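Long-range contacts in carboxylase (Deinococcus radiodurans, PDB 5H80), which probably carries out the biotin carboxylase step of a single-chain carboxylase, the ATP-dependent carboxylation of biotin with bicarbonate: residues A235-V240 with R255-Q260; F120-A125 with P134-L139. One frame throughout, in Å; residues are numbered along the deposited sequence.

Contact 1: A235-V240 with R255-Q260; sequences ARHIEV and RDCTVQ
A chi1 of 62° wedges CG of E239 between its own backbone N and carbonyl carbon, and from there the extended chain carries the carboxylate to R255, whose chain bends at chi3 (-66°) to meet it. R255 NE reaches E239 OE2 at 2.9 Å on an almost straight path, 170° at the hydrogen, using the anti lone pair; NH2 adds a weak bond to the same oxygen, while NH1 is held by T328 OG1 and Q241 OE1. The two planes stand perpendicular, the carboxylate oxygen lying at the edge of the guanidinium. On the far end of the carboxylate, OE1 accepts from H237 NE2 at 3.1 Å in the plane of the ring and also pairs with K265; E303 and E324 lie close to this carboxylate too.

The backbone frame is a beta hairpin of strands 236-245 and 249-256, the latter the edge strand of the antiparallel sheet in the ATP-grasp family domain. E239 and R255 form a hydrogen-bonded pair, E239 N to R255 O and R255 N to E239 O, both 2.9 Å, whereas I238 and D256 form the adjacent non-hydrogen-bonded pair. Past D256 the partner chain turns: C257 N still donates to H237 O, and OD1 of D256 takes both N and OG1 of T258, the first an Asx turn, and Y472 as well. That turn presents T258 OG1 to the backbone N of H237 at 2.9 Å. On the same sheet face as I238, R236 grips D256 side-on, NE and NH2 both converging from one face on OD2, each at 2.9 Å; NH2 also donates to P273 O. Beside the H237 ring, C257 CB approaches CD2, and a water bonded to ND1 weakly links the ring to Q260 NE2.

Contact 2: F120-A125 with P134-L139; sequences FARACA and PDPDTL
A121 meets the start of helix 136-142 by apolar contact: its methyl CB sits 3.8 Å from CG of the P136 ring and 3.7 Å from CD1 of L139, so one small side chain bridges residues almost one turn apart. The CA atoms of A121 and P136 are 6.0 Å apart, an approach that the short side chain permits. F131 of the short strand 130-131 touches both A121 and L139, tying the two helices to the edge of the parallel sheet of the N-terminal biotin carboxylase domain.

The aliphatic part of R122 supplies the second apolar patch. It runs past P136 in the opposite direction, with CG 3.6 Å from P136 CB. A bend at chi3 (-85°) then swings the guanidinium toward helix 136-142, NH1 lying 3.7 Å from P136 CB.

Among the polar groups, R122 NH1 lies 4.1 Å from D137 OD1, too far for a salt bridge; its salt-bridge partner is D140, further along the helix. D135 is the N-cap, its OD1 accepting from T138 N at 2.9 Å and from T138 OG1.

No hydrogen bond crosses between 120-125 and 134-139, which implies that the two segments themselves meet by van der Waals contact; the R122-D140 salt bridge just beyond 134-139 adds a charged tie between the helices, and D137 may contribute a weaker attraction.

How the contacts relate
Contacts 1 and 2 illustrate two ways of joining neighbouring segments within one enzyme. Contact 2 comes first in sequence, in the N-terminal domain; contact 1 follows in the ATP-grasp domain, which binds ATP in related biotin carboxylases. Their centres lie 28 Å apart and their nearest atoms about 13 Å apart. Contact 1 is the deeper, its centre 11 Å from that of the chain against 20 Å for contact 2. Salt bridges and strand pairing bind it, K265 extending its polar network through E239, whereas contact 2 is mainly apolar, its salt bridge going to D140 just past the segment. A 1,2-ethanediol, probably from the crystallisation liquor, lies about 4 Å from the side chain of R236.

Contact 1: A235-V240 with R255-Q260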
loop_
_atom_site.group_PDB
_atom_site.type_symbol
_atom_site.label_atom_id
_atom_site.label_comp_id
_atom_site.label_asym_id
_atom_site.label_seq_id
_atom_site.Cartn_x
_atom_site.Cartn_y
_atom_site.Cartn_z
ATOM N N ALA A 235 22.384 22.678 -6.107
ATOM C CA ALA A 235 21.838 22.100 -4.894
ATOM C C ALA A 235 20.589 21.207 -5.055
ATOM O O ALA A 235 19.766 21.324 -5.980
ATOM C CB ALA A 235 21.555 23.164 -3.898
ATOM N N ARG A 236 20.484 20.300 -4.111
ATOM C CA ARG A 236 19.300 19.531 -3.833
ATOM C C ARG A 236 18.339 20.154 -2.777
ATOM O O ARG A 236 18.755 20.825 -1.842
ATOM C CB ARG A 236 19.721 18.093 -3.426
ATOM C CG ARG A 236 20.392 17.360 -4.595
ATOM C CD ARG A 236 21.105 16.059 -4.101
ATOM N NE ARG A 236 20.171 15.148 -3.368
ATOM C CZ ARG A 236 20.500 13.931 -2.930
ATOM N NH1 ARG A 236 21.772 13.447 -3.067
ATOM N NH2 ARG A 236 19.639 13.220 -2.247
ATOM N N HIS A 237 17.041 19.865 -2.956
ATOM C CA HIS A 237 15.993 20.312 -2.094
ATOM C C HIS A 237 15.763 19.157 -1.186
ATOM O O HIS A 237 15.283 18.157 -1.642
ATOM C CB HIS A 237 14.738 20.649 -2.833
ATOM C CG HIS A 237 13.576 20.989 -1.939
ATOM N ND1 HIS A 237 13.017 22.247 -1.907
ATOM C CD2 HIS A 237 12.853 20.249 -1.048
ATOM C CE1 HIS A 237 12.054 22.288 -1.004
ATOM N NE2 HIS A 237 11.848 21.062 -0.564
ATOM N N ILE A 238 16.155 19.320 0.049
ATOM C CA ILE A 238 15.962 18.279 1.105
ATOM C C ILE A 238 15.228 18.854 2.326
ATOM O O ILE A 238 15.591 19.889 2.836
ATOM C CB ILE A 238 17.299 17.658 1.489
ATOM C CG1 ILE A 238 18.089 17.066 0.307
ATOM C CG2 ILE A 238 17.010 16.504 2.426
ATOM C CD1 ILE A 238 19.421 16.349 0.677
ATOM N N GLU A 239 14.142 18.192 2.749
ATOM C CA GLU A 239 13.217 18.772 3.735
ATOM C C GLU A 239 13.046 17.734 4.811
ATOM O O GLU A 239 13.057 16.538 4.527
ATOM C CB GLU A 239 11.879 19.158 3.172
ATOM C CG GLU A 239 11.000 18.001 2.558
ATOM C CD GLU A 239 9.798 18.506 1.751
ATOM O OE1 GLU A 239 9.756 19.701 1.334
ATOM O OE2 GLU A 239 8.870 17.736 1.533
ATOM N N VAL A 240 12.774 18.214 5.977
ATOM C CA VAL A 240 12.633 17.328 7.147
ATOM C C VAL A 240 11.248 17.370 7.691
ATOM O O VAL A 240 10.722 18.413 7.960
ATOM C CB VAL A 240 13.658 17.674 8.289
ATOM C CG1 VAL A 240 13.337 16.877 9.473
ATOM C CG2 VAL A 240 15.099 17.542 7.848
ATOM N N ARG A 255 12.892 14.023 3.100
ATOM C CA ARG A 255 12.417 13.792 1.711
ATOM C C ARG A 255 13.194 14.675 0.778
ATOM O O ARG A 255 13.683 15.755 1.224
ATOM C CB ARG A 255 10.943 14.185 1.531
ATOM C CG ARG A 255 9.887 13.395 2.204
ATOM C CD ARG A 255 8.464 13.940 2.099
ATOM N NE ARG A 255 8.219 15.218 2.764
ATOM C CZ ARG A 255 7.615 15.374 3.922
ATOM N NH1 ARG A 255 7.171 14.333 4.662
ATOM N NH2 ARG A 255 7.419 16.582 4.360
ATOM N N ASP A 256 13.398 14.195 -0.455
ATOM C CA ASP A 256 14.117 14.944 -1.466
ATOM C C ASP A 256 13.177 15.205 -2.591
ATOM O O ASP A 256 12.664 14.276 -3.236
ATOM C CB ASP A 256 15.320 14.244 -1.913
ATOM C CG ASP A 256 16.243 15.051 -2.851
ATOM O OD1 ASP A 256 15.790 15.483 -3.924
ATOM O OD2 ASP A 256 17.429 15.130 -2.427
ATOM N N CYS A 257 13.035 16.476 -2.851
ATOM C CA CYS A 257 12.079 16.969 -3.843
ATOM C C CYS A 257 12.831 17.828 -4.907
ATOM O O CYS A 257 12.310 18.865 -5.372
ATOM C CB CYS A 257 11.058 17.837 -3.215
ATOM S SG CYS A 257 10.215 17.084 -1.776
ATOM N N THR A 258 14.003 17.392 -5.295
ATOM C CA THR A 258 14.876 18.166 -6.198
ATOM C C THR A 258 14.364 18.364 -7.619
ATOM O O THR A 258 14.601 19.376 -8.266
ATOM C CB THR A 258 16.278 17.549 -6.148
ATOM O OG1 THR A 258 16.847 17.602 -4.814
ATOM C CG2 THR A 258 17.249 18.155 -7.302
ATOM N N VAL A 259 13.709 17.355 -8.178
ATOM C CA VAL A 259 13.189 17.389 -9.548
ATOM C C VAL A 259 11.887 18.278 -9.567
ATOM O O VAL A 259 10.826 17.933 -9.024
ATOM C CB VAL A 259 12.908 15.961 -10.036
ATOM C CG1 VAL A 259 12.253 16.026 -11.399
ATOM C CG2 VAL A 259 14.193 15.094 -9.975
ATOM N N GLN A 260 12.097 19.517 -10.058
ATOM C CA GLN A 260 11.057 20.586 -10.085
ATOM C C GLN A 260 11.001 21.190 -11.454
ATOM O O GLN A 260 11.985 21.205 -12.090
ATOM C CB GLN A 260 11.470 21.704 -9.161
ATOM C CG GLN A 260 11.724 21.233 -7.793
ATOM C CD GLN A 260 12.099 22.271 -6.781
ATOM O OE1 GLN A 260 12.034 23.465 -7.039
ATOM N NE2 GLN A 260 12.386 21.805 -5.558
HETATM O O HOH W 1 13.244 24.622 -3.673
#

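Contact 2: F120-A125 with P134-L139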
loop_
_atom_site.group_PDB
_atom_site.type_symbol
_atom_site.label_atom_id
_atom_site.label_comp_id
_atom_site.label_asym_id
_atom_site.label_seq_id
_atom_site.Cartn_x
_atom_site.Cartn_y
_atom_site.Cartn_z
ATOM N N PHE A 120 -7.178 33.304 10.380
ATOM C CA PHE A 120 -8.215 32.320 10.208
ATOM C C PHE A 120 -8.126 31.361 11.395
ATOM O O PHE A 120 -9.152 31.140 12.045
ATOM C CB PHE A 120 -8.204 31.664 8.831
ATOM C CG PHE A 120 -9.198 30.528 8.706
ATOM C CD1 PHE A 120 -10.576 30.758 8.731
ATOM C CD2 PHE A 120 -8.739 29.204 8.660
ATOM C CE1 PHE A 120 -11.468 29.714 8.658
ATOM C CE2 PHE A 120 -9.641 28.143 8.592
ATOM C CZ PHE A 120 -10.993 28.392 8.592
ATOM N N ALA A 121 -6.925 30.881 11.720
ATOM C CA ALA A 121 -6.717 30.065 12.903
ATOM C C ALA A 121 -7.269 30.707 14.196
ATOM O O ALA A 121 -7.947 30.088 14.926
ATOM C CB ALA A 121 -5.267 29.666 13.064
ATOM N N ARG A 122 -6.958 31.980 14.407
ATOM C CA ARG A 122 -7.469 32.804 15.504
ATOM C C ARG A 122 -8.958 32.817 15.530
ATOM O O ARG A 122 -9.527 32.567 16.600
ATOM C CB ARG A 122 -6.820 34.182 15.466
ATOM C CG ARG A 122 -5.395 34.223 16.005
ATOM C CD ARG A 122 -4.918 35.680 16.243
ATOM N NE ARG A 122 -4.406 36.206 14.979
ATOM C CZ ARG A 122 -3.116 36.174 14.624
ATOM N NH1 ARG A 122 -2.164 35.767 15.471
ATOM N NH2 ARG A 122 -2.770 36.615 13.445
ATOM N N ALA A 123 -9.584 33.002 14.382
ATOM C CA ALA A 123 -11.010 33.074 14.289
ATOM C C ALA A 123 -11.667 31.720 14.588
ATOM O O ALA A 123 -12.640 31.637 15.328
ATOM C CB ALA A 123 -11.441 33.590 12.978
ATOM N N CYS A 124 -11.041 30.625 14.106
ATOM C CA CYS A 124 -11.463 29.301 14.571
ATOM C C CYS A 124 -11.510 29.183 16.109
ATOM O O CYS A 124 -12.649 28.850 16.676
ATOM C CB CYS A 124 -10.562 28.219 13.885
ATOM S SG CYS A 124 -10.757 27.978 12.112
ATOM N N ALA A 125 -10.360 29.439 16.768
ATOM C CA ALA A 125 -10.117 29.437 18.187
ATOM C C ALA A 125 -11.261 30.245 18.907
ATOM O O ALA A 125 -11.991 29.737 19.758
ATOM C CB ALA A 125 -8.756 30.006 18.474
ATOM N N PRO A 134 -0.338 24.291 14.157
ATOM C CA PRO A 134 0.342 24.949 15.273
ATOM C C PRO A 134 -0.432 26.228 15.611
ATOM O O PRO A 134 -1.429 26.567 14.877
ATOM C CB PRO A 134 1.739 25.196 14.760
ATOM C CG PRO A 134 1.579 25.338 13.360
ATOM C CD PRO A 134 0.444 24.433 12.928
ATOM N N ASP A 135 0.039 26.839 16.733
ATOM C CA ASP A 135 -0.611 28.059 17.285
ATOM C C ASP A 135 -0.456 29.175 16.289
ATOM O O ASP A 135 0.503 29.186 15.555
ATOM C CB ASP A 135 -0.244 28.410 18.740
ATOM C CG ASP A 135 1.137 28.797 18.921
ATOM O OD1 ASP A 135 1.800 29.304 17.974
ATOM O OD2 ASP A 135 1.585 28.658 20.091
ATOM N N PRO A 136 -1.458 30.066 16.168
ATOM C CA PRO A 136 -1.366 31.219 15.298
ATOM C C PRO A 136 -0.082 32.087 15.322
ATOM O O PRO A 136 0.361 32.471 14.246
ATOM C CB PRO A 136 -2.598 32.055 15.706
ATOM C CG PRO A 136 -3.575 31.039 16.237
ATOM C CD PRO A 136 -2.720 30.083 16.969
ATOM N N ASP A 137 0.506 32.304 16.495
ATOM C CA ASP A 137 1.784 33.033 16.659
ATOM C C ASP A 137 2.921 32.331 15.887
ATOM O O ASP A 137 3.793 32.948 15.313
ATOM C CB ASP A 137 2.166 33.105 18.120
ATOM C CG ASP A 137 1.367 34.107 18.885
ATOM O OD1 ASP A 137 0.743 35.015 18.300
ATOM O OD2 ASP A 137 1.347 33.967 20.099
ATOM N N THR A 138 2.866 31.005 15.878
ATOM C CA THR A 138 3.828 30.199 15.086
ATOM C C THR A 138 3.533 30.326 13.612
ATOM O O THR A 138 4.460 30.339 12.819
ATOM C CB THR A 138 3.740 28.726 15.539
ATOM O OG1 THR A 138 4.153 28.600 16.876
ATOM C CG2 THR A 138 4.713 27.821 14.643
ATOM N N LEU A 139 2.233 30.344 13.185
ATOM C CA LEU A 139 1.836 30.589 11.810
ATOM C C LEU A 139 2.384 31.979 11.323
ATOM O O LEU A 139 2.856 32.182 10.164
ATOM C CB LEU A 139 0.293 30.530 11.618
ATOM C CG LEU A 139 -0.469 29.189 11.933
ATOM C CD1 LEU A 139 -1.932 29.259 11.567
ATOM C CD2 LEU A 139 0.157 28.045 11.148
#